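Local coordinates for erythrocyte membrane protein 1 (Plasmodium falciparum, PDB 2XU0) that probably binds host cell surface receptors through regions such as this N-terminal segment and first Duffy-binding-like domain of a rosetting variant, at residues 400-405 with 416-421; 25-30 with 304-309; 308-313 with 412-417; 126-131 with 391-396. The protein carries 10 engineered substitutions. All blocks are in the same frame, centred on the assembly; numbering follows the deposited sequence.

Interaction 1 of 4, residues 400-405 with 416-421; sequences MEIQKW and EFYENL. With PRO (proline), chain B.
Trp405 turns its CG away from its own backbone N (chi1 171°), which carries the indole across to helix 415-423, while Tyr418 keeps its CG beside its backbone N and points its phenol back toward helix 371-407. These two side chains join consecutive helices of the C-terminal subdomain of the Duffy-binding-like domain, packed nearly at right angles: the two short segments run at 103° to each other, with their axes 9.9 Å apart at closest approach. The backbones come nearest at Trp405 and Tyr418, and there Trp405 CG rests on Tyr418 CB at 3.8 Å. One face of the indole is covered by backbone of the second helix, with Tyr418 O over its centre and Glu419 N nearer the rim. In one of the two modelled conformers of Glu419, Trp405 NE1 donates to Glu419 OE2 at 2.7 Å, meeting the oxygen from above the carboxylate plane.

At the other end of the phenol, Glu401 CB lies 3.4 Å from Tyr418 OH. The carboxylate of Glu401 is bent aside, and its OE1 forms a salt bridge with Lys404 NZ at 3.0 Å. A water also donates to Glu401 OE1, so two partners grip this oxygen, which would favour its charged form. The same water lies in the plane of the Tyr418 ring, 2.6 Å from Tyr418 OH, and thereby bridges the helices. Elsewhere on helix 371-407, Met400 SD lies 3.6 Å from O of the bound proline. Ile402 CD1 abuts the phenol edge, 3.8 Å from Tyr418 CD1.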
# COMPACT_ATOMS: atom_id res chain seq x y z
N MET A 400 7.69 4.22 -17.49
CA MET A 400 7.66 3.00 -18.28
C MET A 400 6.23 2.47 -18.48
O MET A 400 5.91 2.08 -19.59
CB MET A 400 8.54 1.93 -17.66
CG MET A 400 10.03 2.24 -17.79
SD MET A 400 11.03 1.26 -16.65
CE MET A 400 10.99 -0.34 -17.48
N GLU A 401 5.38 2.46 -17.40
CA GLU A 401 3.97 2.02 -17.49
C GLU A 401 3.17 2.95 -18.40
O GLU A 401 2.42 2.47 -19.23
CB GLU A 401 3.32 1.86 -16.09
CG GLU A 401 3.94 0.75 -15.25
CD GLU A 401 3.87 -0.63 -15.89
OE1 GLU A 401 2.83 -1.30 -15.72
OE2 GLU A 401 4.83 -1.03 -16.57
N ILE A 402 3.38 4.27 -18.26
CA ILE A 402 2.76 5.30 -19.10
C ILE A 402 3.19 5.12 -20.59
O ILE A 402 2.34 5.16 -21.48
CB ILE A 402 3.09 6.72 -18.54
CG1 ILE A 402 2.27 7.07 -17.28
CG2 ILE A 402 2.96 7.83 -19.62
CD1 ILE A 402 0.70 7.20 -17.43
N GLN A 403 4.51 4.89 -20.83
CA GLN A 403 5.10 4.68 -22.18
C GLN A 403 4.59 3.40 -22.83
O GLN A 403 4.36 3.37 -24.04
CB GLN A 403 6.65 4.67 -22.15
CG GLN A 403 7.30 6.03 -21.88
CD GLN A 403 6.77 7.15 -22.75
OE1 GLN A 403 6.23 8.14 -22.25
NE2 GLN A 403 6.88 7.00 -24.06
N LYS A 404 4.43 2.34 -22.01
CA LYS A 404 3.89 1.07 -22.45
C LYS A 404 2.46 1.32 -23.00
O LYS A 404 2.14 0.82 -24.07
CB LYS A 404 3.88 0.07 -21.28
CG LYS A 404 3.12 -1.22 -21.54
CD LYS A 404 2.99 -2.07 -20.29
CE LYS A 404 1.98 -1.53 -19.31
NZ LYS A 404 1.73 -2.50 -18.23
N TRP A 405 1.67 2.18 -22.32
CA TRP A 405 0.31 2.52 -22.74
C TRP A 405 0.28 3.24 -24.09
O TRP A 405 -0.54 2.90 -24.94
CB TRP A 405 -0.44 3.35 -21.67
CG TRP A 405 -1.74 3.89 -22.18
CD1 TRP A 405 -2.89 3.18 -22.40
CD2 TRP A 405 -1.97 5.20 -22.69
NE1 TRP A 405 -3.83 3.98 -23.00
CE2 TRP A 405 -3.29 5.23 -23.21
CE3 TRP A 405 -1.18 6.36 -22.80
CZ2 TRP A 405 -3.85 6.37 -23.79
CZ3 TRP A 405 -1.73 7.49 -23.38
CH2 TRP A 405 -3.05 7.49 -23.86
N GLU A 416 -7.19 0.42 -20.26
CA GLU A 416 -8.24 1.43 -20.01
C GLU A 416 -7.90 2.34 -18.84
O GLU A 416 -8.23 3.53 -18.91
CB GLU A 416 -9.62 0.80 -19.79
CG GLU A 416 -10.31 0.29 -21.05
CD GLU A 416 -10.87 1.34 -21.99
OE1 GLU A 416 -10.98 1.04 -23.20
OE2 GLU A 416 -11.21 2.45 -21.53
N PHE A 417 -7.27 1.79 -17.76
CA PHE A 417 -6.92 2.62 -16.59
C PHE A 417 -5.91 3.70 -16.96
O PHE A 417 -6.13 4.87 -16.65
CB PHE A 417 -6.38 1.77 -15.43
CG PHE A 417 -6.43 2.51 -14.12
CD1 PHE A 417 -7.43 2.23 -13.19
CD2 PHE A 417 -5.44 3.43 -13.78
CE1 PHE A 417 -7.46 2.89 -11.97
CE2 PHE A 417 -5.48 4.09 -12.55
CZ PHE A 417 -6.50 3.84 -11.67
N TYR A 418 -4.82 3.31 -17.62
CA TYR A 418 -3.79 4.25 -18.06
C TYR A 418 -4.36 5.23 -19.11
O TYR A 418 -3.96 6.39 -19.10
CB TYR A 418 -2.49 3.53 -18.49
CG TYR A 418 -1.68 3.03 -17.31
CD1 TYR A 418 -0.88 3.90 -16.57
CD2 TYR A 418 -1.67 1.69 -16.96
CE1 TYR A 418 -0.15 3.45 -15.47
CE2 TYR A 418 -0.92 1.22 -15.89
CZ TYR A 418 -0.17 2.10 -15.13
OH TYR A 418 0.55 1.65 -14.05
N GLU A 419 -5.40 4.81 -19.89
CA GLU A 419 -6.12 5.69 -20.85
C GLU A 419 -6.76 6.84 -20.03
O GLU A 419 -6.59 8.01 -20.37
CB GLU A 419 -7.22 4.90 -21.61
CG GLU A 419 -7.04 4.85 -23.12
CD GLU A 419 -7.02 3.47 -23.74
OE1 GLU A 419 -8.03 2.74 -23.62
OE2 GLU A 419 -6.01 3.12 -24.39
N ASN A 420 -7.43 6.50 -18.91
CA ASN A 420 -8.06 7.47 -18.01
C ASN A 420 -7.10 8.41 -17.30
O ASN A 420 -7.45 9.56 -17.11
CB ASN A 420 -8.97 6.79 -17.00
CG ASN A 420 -10.35 6.56 -17.54
OD1 ASN A 420 -11.21 7.44 -17.46
ND2 ASN A 420 -10.56 5.40 -18.15
N LEU A 421 -5.90 7.93 -16.89
CA LEU A 421 -4.87 8.76 -16.25
C LEU A 421 -4.40 9.83 -17.21
O LEU A 421 -4.17 10.97 -16.81
CB LEU A 421 -3.64 7.92 -15.84
CG LEU A 421 -3.69 7.17 -14.53
CD1 LEU A 421 -2.48 6.29 -14.41
CD2 LEU A 421 -3.77 8.13 -13.33
N PRO B . 14.33 1.94 -18.84
CA PRO B . 15.51 2.39 -18.08
C PRO B . 15.62 1.68 -16.73
O PRO B . 14.56 1.28 -16.18
CB PRO B . 15.27 3.91 -17.91
CG PRO B . 13.78 4.11 -18.12
CD PRO B . 13.36 3.03 -19.08
OXT PRO B . 16.75 1.57 -16.21
O HOH W 1 0.79 -0.95 -14.01

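Interaction 2 of 4, residues 25-30 with 304-309; sequences VLENIG and TYLDYV
Glu27 makes the polar part of the contact, its chain bending at chi2 (-82°) to bring the carboxylate to the 304-309 loop, where each oxygen meets a different group. Tyr305 N donates to Glu27 OE1 at 2.8 Å along the syn lone pair, with an N-H...O angle of 144°. Thr304 OG1 donates to Glu27 OE2, also at 2.8 Å and on the syn side, slightly out of the carboxylate plane. Tyr278 OH is a further hydrogen-bond partner of OE2, so both buried oxygens are held, OE2 by two hydroxyls. Leu306 CG comes within 3.5 Å of Glu27 OE2, covering that oxygen with hydrocarbon. The hydroxyl of Thr304 also accepts from Leu306 N at 3.1 Å, closing an ST turn that sets the loop's shape where the acid grips it. Through this turn, helix 22-39 of the N-terminal segment is fastened to the Duffy-binding-like domain.

Apolar contacts follow farther along the loop. Val309 CG1 meets Leu26 CB at 3.9 Å, and Val309 CG2 lies 3.5 Å from the carbonyl Leu26 O.

Backbone proximity is greatest at Gly30, whose CA is 4.9 Å from that of Tyr308. Its missing side chain leaves room for Tyr305 O and Val309 CG2, and Tyr308 CB lies 3.6 Å from Gly30 O.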
# COMPACT_ATOMS: atom_id res chain seq x y z
N VAL A 25 -8.02 9.74 -6.25
CA VAL A 25 -8.01 9.81 -7.72
C VAL A 25 -8.02 8.40 -8.34
O VAL A 25 -8.78 8.16 -9.27
CB VAL A 25 -6.84 10.70 -8.23
CG1 VAL A 25 -6.59 10.53 -9.73
CG2 VAL A 25 -7.08 12.17 -7.87
N LEU A 26 -7.25 7.45 -7.78
CA LEU A 26 -7.19 6.10 -8.35
C LEU A 26 -8.50 5.37 -8.14
O LEU A 26 -8.94 4.66 -9.04
CB LEU A 26 -5.98 5.29 -7.79
CG LEU A 26 -4.56 5.87 -8.01
CD1 LEU A 26 -3.54 5.19 -7.08
CD2 LEU A 26 -4.12 5.76 -9.44
N GLU A 27 -9.12 5.51 -6.95
CA GLU A 27 -10.42 4.92 -6.60
C GLU A 27 -11.50 5.42 -7.59
O GLU A 27 -12.37 4.66 -8.05
CB GLU A 27 -10.84 5.34 -5.18
CG GLU A 27 -10.28 4.48 -4.07
CD GLU A 27 -11.04 3.20 -3.82
OE1 GLU A 27 -11.83 2.78 -4.69
OE2 GLU A 27 -10.80 2.58 -2.76
N ASN A 28 -11.41 6.69 -7.95
CA ASN A 28 -12.35 7.25 -8.90
C ASN A 28 -12.21 6.68 -10.30
O ASN A 28 -13.22 6.45 -10.97
CB ASN A 28 -12.40 8.75 -8.86
CG ASN A 28 -13.15 9.26 -7.66
OD1 ASN A 28 -14.32 8.92 -7.44
ND2 ASN A 28 -12.50 10.04 -6.82
N ILE A 29 -10.98 6.35 -10.70
CA ILE A 29 -10.80 5.70 -12.00
C ILE A 29 -11.20 4.23 -11.88
O ILE A 29 -11.84 3.72 -12.78
CB ILE A 29 -9.38 5.94 -12.61
CG1 ILE A 29 -9.13 7.44 -12.79
CG2 ILE A 29 -9.24 5.18 -13.93
CD1 ILE A 29 -7.64 7.82 -12.94
N GLY A 30 -10.91 3.61 -10.72
CA GLY A 30 -11.29 2.23 -10.41
C GLY A 30 -12.78 1.97 -10.53
O GLY A 30 -13.19 0.91 -11.01
N THR A 304 -14.78 -0.14 -1.66
CA THR A 304 -13.54 0.10 -2.39
C THR A 304 -13.58 -0.47 -3.79
O THR A 304 -14.26 -1.47 -4.07
CB THR A 304 -12.28 -0.42 -1.58
OG1 THR A 304 -11.10 -0.13 -2.32
CG2 THR A 304 -12.29 -1.93 -1.35
N TYR A 305 -12.77 0.15 -4.65
CA TYR A 305 -12.54 -0.24 -6.04
C TYR A 305 -11.03 -0.33 -6.31
O TYR A 305 -10.62 -0.30 -7.46
CB TYR A 305 -13.25 0.72 -6.99
CG TYR A 305 -14.74 0.79 -6.71
CD1 TYR A 305 -15.62 -0.14 -7.28
CD2 TYR A 305 -15.27 1.73 -5.83
CE1 TYR A 305 -16.99 -0.08 -7.02
CE2 TYR A 305 -16.64 1.79 -5.57
CZ TYR A 305 -17.50 0.92 -6.21
OH TYR A 305 -18.84 1.01 -5.93
N LEU A 306 -10.21 -0.52 -5.26
CA LEU A 306 -8.76 -0.64 -5.41
C LEU A 306 -8.41 -1.90 -6.17
O LEU A 306 -7.42 -1.90 -6.91
CB LEU A 306 -8.02 -0.59 -4.07
CG LEU A 306 -7.87 0.78 -3.38
CD1 LEU A 306 -7.04 0.64 -2.10
CD2 LEU A 306 -7.20 1.81 -4.28
N ASP A 307 -9.26 -2.94 -6.09
CA ASP A 307 -9.05 -4.18 -6.85
C ASP A 307 -9.19 -3.95 -8.39
O ASP A 307 -9.00 -4.88 -9.17
CB ASP A 307 -9.94 -5.31 -6.32
CG ASP A 307 -11.44 -5.02 -6.22
OD1 ASP A 307 -11.81 -3.86 -5.90
OD2 ASP A 307 -12.24 -5.98 -6.37
N TYR A 308 -9.50 -2.71 -8.80
CA TYR A 308 -9.57 -2.34 -10.23
C TYR A 308 -8.51 -1.29 -10.56
O TYR A 308 -8.55 -0.67 -11.63
CB TYR A 308 -11.00 -1.94 -10.65
CG TYR A 308 -11.91 -3.14 -10.58
CD1 TYR A 308 -11.96 -4.07 -11.62
CD2 TYR A 308 -12.55 -3.47 -9.38
CE1 TYR A 308 -12.68 -5.25 -11.50
CE2 TYR A 308 -13.23 -4.68 -9.24
CZ TYR A 308 -13.31 -5.56 -10.30
OH TYR A 308 -14.04 -6.71 -10.21
N VAL A 309 -7.55 -1.12 -9.65
CA VAL A 309 -6.44 -0.17 -9.83
C VAL A 309 -5.18 -0.98 -10.14
O VAL A 309 -4.87 -1.89 -9.36
CB VAL A 309 -6.23 0.78 -8.59
CG1 VAL A 309 -4.99 1.69 -8.78
CG2 VAL A 309 -7.47 1.61 -8.31

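Interaction 3 of 4, residues 308-313 with 412-417; sequences YVPQFL and YYDKEF
Backbones approach most closely where Pro310 CA lies 6.1 Å from Asp414 CA; a second near pair is Val309 and Phe417. Each segment leads into a helix: Pro310 occupies the N-cap position before helix 311-338, and a type I beta turn from Tyr412 to Lys415 precedes helix 415-423. In the buried interior of the Duffy-binding-like domain, the start of helix 311-338, near where the two family regions meet, thus packs on helix 415-423 of the C-terminal subdomain.

Its main feature is a CH-pi interaction. Pro310 CD stands 3.4 Å from the centroid of the Phe417 ring and only 14° off the ring normal, well centred over one face. Phe417 reaches this position because a chi1 near trans (-162°) swings the ring off its helix toward 308-313.

Other groups surround the ring. Tyr308 O approaches Phe417 CD1 obliquely at 3.5 Å, and Val309 brings both methyls to the far end of the ring, CG1 lying 3.9 Å from Phe417 CZ. Ile29 and Ile33 of helix 22-39 also touch Phe417, so the N-terminal segment shares this core. Leu313, one helical turn after Pro310, sets CD1 against Phe417 CE2 at 3.7 Å.

On the turn side, Asp414 slides past the proline ring without a hydrogen bond across the contact, its OD1 coming 3.6 Å from Pro310 CG.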
# COMPACT_ATOMS: atom_id res chain seq x y z
N TYR A 308 -9.50 -2.71 -8.80
CA TYR A 308 -9.57 -2.34 -10.23
C TYR A 308 -8.51 -1.29 -10.56
O TYR A 308 -8.55 -0.67 -11.63
CB TYR A 308 -11.00 -1.94 -10.65
CG TYR A 308 -11.91 -3.14 -10.58
CD1 TYR A 308 -11.96 -4.07 -11.62
CD2 TYR A 308 -12.55 -3.47 -9.38
CE1 TYR A 308 -12.68 -5.25 -11.50
CE2 TYR A 308 -13.23 -4.68 -9.24
CZ TYR A 308 -13.31 -5.56 -10.30
OH TYR A 308 -14.04 -6.71 -10.21
N VAL A 309 -7.55 -1.12 -9.65
CA VAL A 309 -6.44 -0.17 -9.83
C VAL A 309 -5.18 -0.98 -10.14
O VAL A 309 -4.87 -1.89 -9.36
CB VAL A 309 -6.23 0.78 -8.59
CG1 VAL A 309 -4.99 1.69 -8.78
CG2 VAL A 309 -7.47 1.61 -8.31
N PRO A 310 -4.40 -0.67 -11.22
CA PRO A 310 -3.15 -1.41 -11.44
C PRO A 310 -2.31 -1.51 -10.17
O PRO A 310 -2.13 -0.52 -9.45
CB PRO A 310 -2.43 -0.60 -12.54
CG PRO A 310 -3.54 0.07 -13.29
CD PRO A 310 -4.59 0.37 -12.25
N GLN A 311 -1.81 -2.70 -9.91
CA GLN A 311 -1.02 -3.04 -8.72
C GLN A 311 0.18 -2.13 -8.45
O GLN A 311 0.38 -1.72 -7.31
CB GLN A 311 -0.63 -4.53 -8.75
CG GLN A 311 0.10 -5.00 -7.48
CD GLN A 311 0.27 -6.46 -7.43
OE1 GLN A 311 0.98 -7.06 -8.26
NE2 GLN A 311 -0.29 -7.07 -6.39
N PHE A 312 0.96 -1.81 -9.50
CA PHE A 312 2.12 -0.92 -9.39
C PHE A 312 1.69 0.45 -8.81
O PHE A 312 2.38 1.00 -7.97
CB PHE A 312 2.84 -0.75 -10.77
CG PHE A 312 3.76 0.45 -10.74
CD1 PHE A 312 4.94 0.42 -10.00
CD2 PHE A 312 3.39 1.65 -11.34
CE1 PHE A 312 5.72 1.58 -9.84
CE2 PHE A 312 4.18 2.79 -11.21
CZ PHE A 312 5.35 2.74 -10.47
N LEU A 313 0.57 1.01 -9.30
CA LEU A 313 0.06 2.30 -8.81
C LEU A 313 -0.36 2.23 -7.33
O LEU A 313 -0.12 3.16 -6.56
CB LEU A 313 -1.11 2.80 -9.70
CG LEU A 313 -0.71 3.09 -11.16
CD1 LEU A 313 -1.92 3.45 -12.00
CD2 LEU A 313 0.43 4.16 -11.25
N TYR A 412 -4.62 -5.05 -23.16
CA TYR A 412 -4.19 -5.67 -21.90
C TYR A 412 -5.09 -5.14 -20.77
O TYR A 412 -5.73 -4.09 -20.96
CB TYR A 412 -2.68 -5.52 -21.62
CG TYR A 412 -2.16 -4.10 -21.53
CD1 TYR A 412 -2.00 -3.48 -20.29
CD2 TYR A 412 -1.79 -3.39 -22.67
CE1 TYR A 412 -1.52 -2.17 -20.20
CE2 TYR A 412 -1.32 -2.08 -22.59
CZ TYR A 412 -1.18 -1.48 -21.35
OH TYR A 412 -0.72 -0.19 -21.25
N TYR A 413 -5.19 -5.87 -19.64
CA TYR A 413 -6.09 -5.51 -18.52
C TYR A 413 -5.95 -4.09 -17.94
O TYR A 413 -6.96 -3.50 -17.53
CB TYR A 413 -6.13 -6.60 -17.41
CG TYR A 413 -4.78 -7.01 -16.85
CD1 TYR A 413 -4.21 -6.31 -15.79
CD2 TYR A 413 -4.10 -8.11 -17.35
CE1 TYR A 413 -2.97 -6.69 -15.26
CE2 TYR A 413 -2.87 -8.51 -16.82
CZ TYR A 413 -2.30 -7.79 -15.78
OH TYR A 413 -1.09 -8.21 -15.29
N ASP A 414 -4.72 -3.54 -17.93
CA ASP A 414 -4.44 -2.20 -17.38
C ASP A 414 -4.59 -1.05 -18.37
O ASP A 414 -4.50 0.11 -17.95
CB ASP A 414 -3.02 -2.17 -16.77
CG ASP A 414 -2.84 -2.91 -15.46
OD1 ASP A 414 -3.85 -3.19 -14.78
OD2 ASP A 414 -1.67 -3.18 -15.10
N LYS A 415 -4.78 -1.35 -19.68
CA LYS A 415 -4.87 -0.34 -20.75
C LYS A 415 -5.90 0.76 -20.51
O LYS A 415 -5.51 1.92 -20.49
CB LYS A 415 -5.06 -0.98 -22.13
CG LYS A 415 -4.59 -0.11 -23.28
CD LYS A 415 -4.87 -0.75 -24.62
CE LYS A 415 -4.05 -0.12 -25.72
NZ LYS A 415 -4.35 -0.73 -27.04
N GLU A 416 -7.19 0.42 -20.26
CA GLU A 416 -8.24 1.43 -20.01
C GLU A 416 -7.90 2.34 -18.84
O GLU A 416 -8.23 3.53 -18.91
CB GLU A 416 -9.62 0.80 -19.79
CG GLU A 416 -10.31 0.29 -21.05
CD GLU A 416 -10.87 1.34 -21.99
OE1 GLU A 416 -10.98 1.04 -23.20
OE2 GLU A 416 -11.21 2.45 -21.53
N PHE A 417 -7.27 1.79 -17.76
CA PHE A 417 -6.92 2.62 -16.59
C PHE A 417 -5.91 3.70 -16.96
O PHE A 417 -6.13 4.87 -16.65
CB PHE A 417 -6.38 1.77 -15.43
CG PHE A 417 -6.43 2.51 -14.12
CD1 PHE A 417 -7.43 2.23 -13.19
CD2 PHE A 417 -5.44 3.43 -13.78
CE1 PHE A 417 -7.46 2.89 -11.97
CE2 PHE A 417 -5.48 4.09 -12.55
CZ PHE A 417 -6.50 3.84 -11.67

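Interaction 4 of 4, residues 126-131 with 391-396; sequences NGAACA and FYKQNL. Engineered in segment 126-131: Ala128 (natural residue Thr). With PRO (proline), chain B.
Leu396 CB packs on Gly127 CA at 3.5 Å, where the two backbones are closest, and from there the side chain runs outward to the bound proline. Beyond CB, CG lies beside the backbone N (chi1 -72°) and the methyls part: CD1 meets Asn126 CB at 3.6 Å, while CD2 reaches the ring of the proline ligand, 3.9 Å from its CG.

The ligand's carboxylate is held by the loop. Asn126 N donates to proline OXT at 2.6 Å and Gly127 N to proline O at 2.8 Å, so successive amides take one oxygen each, and Asn126 ND2 adds a weak bond to OXT.

Here an extended loop of the Duffy binding region is laid across helix 371-407 of the C-terminal subdomain. Ala128, an engineered residue, donates its backbone N to Lys393 O at 2.8 Å in a nearly straight bond (170°), with the donor standing above the carbonyl plane. Gly127 CA makes a CA-H...O contact with the same oxygen.

Farther along, Gln394 CG lies 3.5 Å from Ala128 O and 3.8 Å from Cys130 SG. That sulfur is tied to Cys113 in a disulfide, and Asn121 OD1, of a residue that binds magnesium, accepts from Ala129 N.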
# COMPACT_ATOMS: atom_id res chain seq x y z
N ASN A 126 16.73 -0.10 -14.18
CA ASN A 126 16.66 0.65 -12.91
C ASN A 126 15.20 0.81 -12.46
O ASN A 126 14.93 0.70 -11.27
CB ASN A 126 17.36 2.00 -13.00
CG ASN A 126 18.85 1.87 -13.14
OD1 ASN A 126 19.54 1.38 -12.23
ND2 ASN A 126 19.37 2.26 -14.30
N GLY A 127 14.29 1.00 -13.42
CA GLY A 127 12.86 1.12 -13.16
C GLY A 127 12.32 -0.13 -12.50
O GLY A 127 12.58 -1.24 -12.99
N ALA A 128 11.61 0.02 -11.36
CA ALA A 128 11.15 -1.15 -10.61
C ALA A 128 9.91 -0.91 -9.78
O ALA A 128 9.71 0.18 -9.25
CB ALA A 128 12.27 -1.65 -9.70
N ALA A 129 9.09 -1.95 -9.63
CA ALA A 129 7.92 -1.89 -8.74
C ALA A 129 8.44 -2.33 -7.34
O ALA A 129 9.42 -3.09 -7.26
CB ALA A 129 6.85 -2.84 -9.23
N CYS A 130 7.86 -1.77 -6.25
CA CYS A 130 8.27 -2.09 -4.86
C CYS A 130 7.16 -2.79 -4.16
O CYS A 130 6.15 -2.17 -3.87
CB CYS A 130 8.72 -0.84 -4.09
SG CYS A 130 10.29 -0.13 -4.67
N ALA A 131 7.34 -4.07 -3.86
CA ALA A 131 6.33 -4.84 -3.10
C ALA A 131 6.39 -4.34 -1.67
O ALA A 131 7.47 -4.34 -1.09
CB ALA A 131 6.61 -6.33 -3.18
N PHE A 391 12.32 5.44 -4.32
CA PHE A 391 11.56 6.50 -4.95
C PHE A 391 11.93 6.66 -6.44
O PHE A 391 11.03 6.63 -7.29
CB PHE A 391 11.76 7.85 -4.20
CG PHE A 391 11.15 8.98 -4.99
CD1 PHE A 391 9.76 9.16 -5.03
CD2 PHE A 391 11.94 9.80 -5.79
CE1 PHE A 391 9.19 10.14 -5.84
CE2 PHE A 391 11.37 10.78 -6.59
CZ PHE A 391 9.99 10.94 -6.61
N TYR A 392 13.24 6.78 -6.76
CA TYR A 392 13.66 6.94 -8.17
C TYR A 392 13.29 5.71 -8.99
O TYR A 392 12.88 5.86 -10.15
CB TYR A 392 15.18 7.19 -8.29
CG TYR A 392 15.66 8.55 -7.85
CD1 TYR A 392 15.01 9.72 -8.26
CD2 TYR A 392 16.88 8.70 -7.18
CE1 TYR A 392 15.52 10.98 -7.96
CE2 TYR A 392 17.38 9.95 -6.84
CZ TYR A 392 16.70 11.09 -7.23
OH TYR A 392 17.16 12.31 -6.84
N LYS A 393 13.38 4.51 -8.39
CA LYS A 393 13.06 3.25 -9.08
C LYS A 393 11.60 3.20 -9.49
O LYS A 393 11.30 2.70 -10.56
CB LYS A 393 13.37 2.05 -8.22
CG LYS A 393 14.87 1.76 -8.07
CD LYS A 393 15.01 0.56 -7.21
CE LYS A 393 16.22 -0.26 -7.58
NZ LYS A 393 17.28 -0.12 -6.56
N GLN A 394 10.71 3.70 -8.64
CA GLN A 394 9.26 3.71 -8.89
C GLN A 394 8.87 4.83 -9.84
O GLN A 394 7.95 4.71 -10.64
CB GLN A 394 8.50 3.79 -7.58
CG GLN A 394 8.60 2.48 -6.83
CD GLN A 394 8.05 2.63 -5.44
OE1 GLN A 394 8.63 3.30 -4.58
NE2 GLN A 394 6.89 2.08 -5.24
N ASN A 395 9.64 5.91 -9.79
CA ASN A 395 9.53 7.08 -10.63
C ASN A 395 9.76 6.63 -12.07
O ASN A 395 9.00 6.99 -12.97
CB ASN A 395 10.59 8.09 -10.19
CG ASN A 395 10.55 9.43 -10.85
OD1 ASN A 395 10.44 9.56 -12.08
ND2 ASN A 395 10.71 10.44 -10.05
N LEU A 396 10.80 5.83 -12.28
CA LEU A 396 11.13 5.27 -13.59
C LEU A 396 10.06 4.27 -14.05
O LEU A 396 9.65 4.30 -15.21
CB LEU A 396 12.52 4.58 -13.57
CG LEU A 396 13.72 5.50 -13.48
CD1 LEU A 396 14.95 4.74 -13.04
CD2 LEU A 396 14.01 6.16 -14.80
N PRO B . 14.33 1.94 -18.84
CA PRO B . 15.51 2.39 -18.08
C PRO B . 15.62 1.68 -16.73
O PRO B . 14.56 1.28 -16.18
CB PRO B . 15.27 3.91 -17.91
CG PRO B . 13.78 4.11 -18.12
CD PRO B . 13.36 3.03 -19.08
OXT PRO B . 16.75 1.57 -16.21

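How the interactions relate
From the N terminus, interaction 2 opens first: 25-30 closes on 304-309 across 273 residues, bringing helix 22-39 onto the loop before helix 311-338. Interaction 4 starts inside that span at 126-131 and ends beyond it at 391-396, so the two cross. Interaction 3 begins on the stretch where interaction 2 ends, sharing Tyr308 and Val309, and also crosses interaction 4. Interaction 1 opens after interaction 4 has closed on the same helix 371-407; it spans only ten residues and ends with interaction 3 on helix 415-423. Phe417 CE1, 3.5 Å from Ile29 CG2, links this helix to interaction 2, while interactions 1 and 4 both touch the bound proline.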